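PDB 6DDN: probable sulfate-binding lipoprotein SubI from Mycobacterium tuberculosis, which probably binds sulfate outside the cell membrane and carries it as the solute-binding component of a transport system. Local coordinates for residues 71-76 / 281-286. Numbering follows the deposited sequence.
Sequences PAFNAS and RNFQYT
F283 meets F73, A72 and S76 across this contact, and its side chain can be followed atom by atom into the last turn of helix 63-74. The CA-CB bond of F283 points toward 71-76, and CG anti to the backbone N (chi1 -179°) sets the ring against the F73 backbone. CB comes first, 3.9 Å from CD1 of F73, and CG of F283 lies 3.8 Å from that same CD1. CD1 of F283 also faces it, more loosely. Further out, CD2 of F283 is 3.8 Å from CB of F73, while CE1 approaches CB of S76 less closely. CE2 sits 3.5 Å from the backbone N of F73; CZ at the tip lies 3.6 Å from C of A72 and also touches its CB. The phenyl planes are inclined at 55°, with centroids 5.4 Å apart. There is also a CH-pi contact, with CA of F73 over one face of the F283 ring, 3.9 Å from its centroid and 23° off the normal. Over the outer part of the opposite face sits OG1 of T286, which bonds to O of F283 at 2.6 Å and caps N of A289 in helix 287-295. No hydrogen bond crosses the contact; F283 packs on carbon atoms and on the A72-F73 peptide. The arrangement is helix-helix packing, joining the C-terminal ends of helices 63-74 and 274-284 in a periplasmic solute-binding protein fold.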
ATOM      1  N   PRO A  71     -17.831   9.053   4.944  1.00 45.59           N
ATOM      2  CA  PRO A  71     -19.248   9.168   5.334  1.00 42.89           C
ATOM      3  C   PRO A  71     -19.509   8.744   6.768  1.00 47.24           C
ATOM      4  O   PRO A  71     -20.315   9.381   7.459  1.00 55.68           O
ATOM      5  CB  PRO A  71     -19.961   8.251   4.329  1.00 42.83           C
ATOM      6  CG  PRO A  71     -19.065   8.227   3.148  1.00 43.75           C
ATOM      7  CD  PRO A  71     -17.677   8.259   3.710  1.00 45.24           C
ATOM      8  N   ALA A  72     -18.847   7.686   7.240  1.00 47.82           N
ATOM      9  CA  ALA A  72     -18.989   7.294   8.638  1.00 50.94           C
ATOM     10  C   ALA A  72     -18.409   8.350   9.566  1.00 52.71           C
ATOM     11  O   ALA A  72     -18.965   8.622  10.637  1.00 53.39           O
ATOM     12  CB  ALA A  72     -18.315   5.945   8.880  1.00 54.38           C
ATOM     13  N   PHE A  73     -17.285   8.948   9.177  1.00 50.90           N
ATOM     14  CA  PHE A  73     -16.725  10.046   9.952  1.00 50.25           C
ATOM     15  C   PHE A  73     -17.693  11.220  10.003  1.00 54.50           C
ATOM     16  O   PHE A  73     -17.949  11.786  11.072  1.00 43.87           O
ATOM     17  CB  PHE A  73     -15.384  10.466   9.351  1.00 48.81           C
ATOM     18  CG  PHE A  73     -14.767  11.661  10.010  1.00 49.63           C
ATOM     19  CD1 PHE A  73     -14.466  11.647  11.361  1.00 47.33           C
ATOM     20  CD2 PHE A  73     -14.476  12.795   9.273  1.00 52.16           C
ATOM     21  CE1 PHE A  73     -13.889  12.747  11.965  1.00 51.20           C
ATOM     22  CE2 PHE A  73     -13.896  13.892   9.871  1.00 55.11           C
ATOM     23  CZ  PHE A  73     -13.605  13.872  11.219  1.00 51.15           C
ATOM     24  N   ASN A  74     -18.265  11.584   8.852  1.00 51.99           N
ATOM     25  CA  ASN A  74     -19.174  12.723   8.793  1.00 53.18           C
ATOM     26  C   ASN A  74     -20.472  12.478   9.551  1.00 56.01           C
ATOM     27  O   ASN A  74     -21.191  13.438   9.849  1.00 61.19           O
ATOM     28  CB  ASN A  74     -19.479  13.074   7.335  1.00 49.53           C
ATOM     29  CG  ASN A  74     -18.287  13.682   6.622  1.00 49.87           C
ATOM     30  OD1 ASN A  74     -17.984  13.332   5.482  1.00 50.90           O
ATOM     31  ND2 ASN A  74     -17.600  14.597   7.296  1.00 45.60           N
ATOM     32  N   ALA A  75     -20.791  11.227   9.873  1.00 52.43           N
ATOM     33  CA  ALA A  75     -21.968  10.910  10.666  1.00 53.45           C
ATOM     34  C   ALA A  75     -21.659  10.784  12.152  1.00 56.27           C
ATOM     35  O   ALA A  75     -22.528  10.353  12.918  1.00 62.00           O
ATOM     36  CB  ALA A  75     -22.618   9.621  10.156  1.00 52.33           C
ATOM     37  N   SER A  76     -20.452  11.147  12.575  1.00 54.56           N
ATOM     38  CA  SER A  76     -20.051  11.079  13.972  1.00 58.85           C
ATOM     39  C   SER A  76     -20.053  12.472  14.590  1.00 66.77           C
ATOM     40  O   SER A  76     -20.195  13.486  13.903  1.00 69.06           O
ATOM     41  CB  SER A  76     -18.669  10.436  14.101  1.00 55.23           C
ATOM     42  OG  SER A  76     -17.650  11.373  13.805  1.00 59.97           O
ATOM     43  N   ARG A 281      -7.926  11.447  12.039  1.00 54.15           N
ATOM     44  CA  ARG A 281      -6.930  10.387  12.152  1.00 53.86           C
ATOM     45  C   ARG A 281      -7.317   9.384  13.232  1.00 55.79           C
ATOM     46  O   ARG A 281      -7.248   8.167  13.016  1.00 53.62           O
ATOM     47  CB  ARG A 281      -5.553  10.981  12.447  1.00 53.08           C
ATOM     48  CG  ARG A 281      -4.476   9.927  12.635  1.00 53.38           C
ATOM     49  CD  ARG A 281      -3.372  10.415  13.549  1.00 60.10           C
ATOM     50  NE  ARG A 281      -3.827  10.538  14.930  1.00 68.47           N
ATOM     51  CZ  ARG A 281      -3.227  11.289  15.849  1.00 71.76           C
ATOM     52  NH1 ARG A 281      -2.144  11.985  15.532  1.00 66.87           N
ATOM     53  NH2 ARG A 281      -3.709  11.345  17.085  1.00 74.48           N
ATOM     54  N   ASN A 282      -7.723   9.878  14.404  1.00 54.38           N
ATOM     55  CA  ASN A 282      -8.093   8.986  15.498  1.00 53.88           C
ATOM     56  C   ASN A 282      -9.340   8.179  15.166  1.00 54.23           C
ATOM     57  O   ASN A 282      -9.480   7.040  15.628  1.00 52.78           O
ATOM     58  CB  ASN A 282      -8.304   9.792  16.780  1.00 56.48           C
ATOM     59  CG  ASN A 282      -7.020  10.430  17.285  1.00 60.25           C
ATOM     60  OD1 ASN A 282      -5.925  10.095  16.832  1.00 59.50           O
ATOM     61  ND2 ASN A 282      -7.151  11.355  18.230  1.00 62.90           N
ATOM     62  N   PHE A 283     -10.246   8.740  14.362  1.00 55.57           N
ATOM     63  CA  PHE A 283     -11.444   8.007  13.970  1.00 56.86           C
ATOM     64  C   PHE A 283     -11.100   6.721  13.230  1.00 57.11           C
ATOM     65  O   PHE A 283     -11.870   5.756  13.277  1.00 54.11           O
ATOM     66  CB  PHE A 283     -12.340   8.895  13.104  1.00 52.31           C
ATOM     67  CG  PHE A 283     -13.613   8.229  12.664  1.00 45.60           C
ATOM     68  CD1 PHE A 283     -14.688   8.115  13.530  1.00 45.73           C
ATOM     69  CD2 PHE A 283     -13.735   7.720  11.381  1.00 42.66           C
ATOM     70  CE1 PHE A 283     -15.861   7.504  13.126  1.00 46.37           C
ATOM     71  CE2 PHE A 283     -14.904   7.109  10.971  1.00 43.33           C
ATOM     72  CZ  PHE A 283     -15.968   7.000  11.845  1.00 45.20           C
ATOM     73  N   GLN A 284      -9.947   6.684  12.552  1.00 53.29           N
ATOM     74  CA  GLN A 284      -9.573   5.505  11.779  1.00 48.65           C
ATOM     75  C   GLN A 284      -9.352   4.290  12.669  1.00 53.28           C
ATOM     76  O   GLN A 284      -9.627   3.158  12.253  1.00 53.95           O
ATOM     77  CB  GLN A 284      -8.313   5.790  10.961  1.00 44.96           C
ATOM     78  CG  GLN A 284      -8.436   6.984  10.036  1.00 47.94           C
ATOM     79  CD  GLN A 284      -9.717   6.957   9.234  1.00 52.70           C
ATOM     80  OE1 GLN A 284     -10.115   5.914   8.715  1.00 55.55           O
ATOM     81  NE2 GLN A 284     -10.378   8.104   9.137  1.00 54.78           N
ATOM     82  N   TYR A 285      -8.859   4.500  13.886  1.00 55.32           N
ATOM     83  CA  TYR A 285      -8.575   3.399  14.796  1.00 54.11           C
ATOM     84  C   TYR A 285      -9.794   2.958  15.593  1.00 55.80           C
ATOM     85  O   TYR A 285      -9.681   2.030  16.401  1.00 60.57           O
ATOM     86  CB  TYR A 285      -7.436   3.791  15.742  1.00 54.39           C
ATOM     87  CG  TYR A 285      -6.135   4.041  15.013  1.00 55.60           C
ATOM     88  CD1 TYR A 285      -5.274   2.994  14.715  1.00 56.49           C
ATOM     89  CD2 TYR A 285      -5.779   5.320  14.603  1.00 57.97           C
ATOM     90  CE1 TYR A 285      -4.088   3.214  14.037  1.00 58.32           C
ATOM     91  CE2 TYR A 285      -4.593   5.550  13.925  1.00 59.02           C
ATOM     92  CZ  TYR A 285      -3.752   4.493  13.645  1.00 58.10           C
ATOM     93  OH  TYR A 285      -2.572   4.715  12.972  1.00 55.95           O
ATOM     94  N   THR A 286     -10.946   3.591  15.389  1.00 55.05           N
ATOM     95  CA  THR A 286     -12.164   3.141  16.043  1.00 52.92           C
ATOM     96  C   THR A 286     -12.566   1.766  15.522  1.00 49.16           C
ATOM     97  O   THR A 286     -12.126   1.318  14.459  1.00 46.58           O
ATOM     98  CB  THR A 286     -13.305   4.131  15.811  1.00 50.34           C
ATOM     99  OG1 THR A 286     -13.589   4.211  14.409  1.00 46.81           O
ATOM    100  CG2 THR A 286     -12.936   5.510  16.335  1.00 50.41           C
TER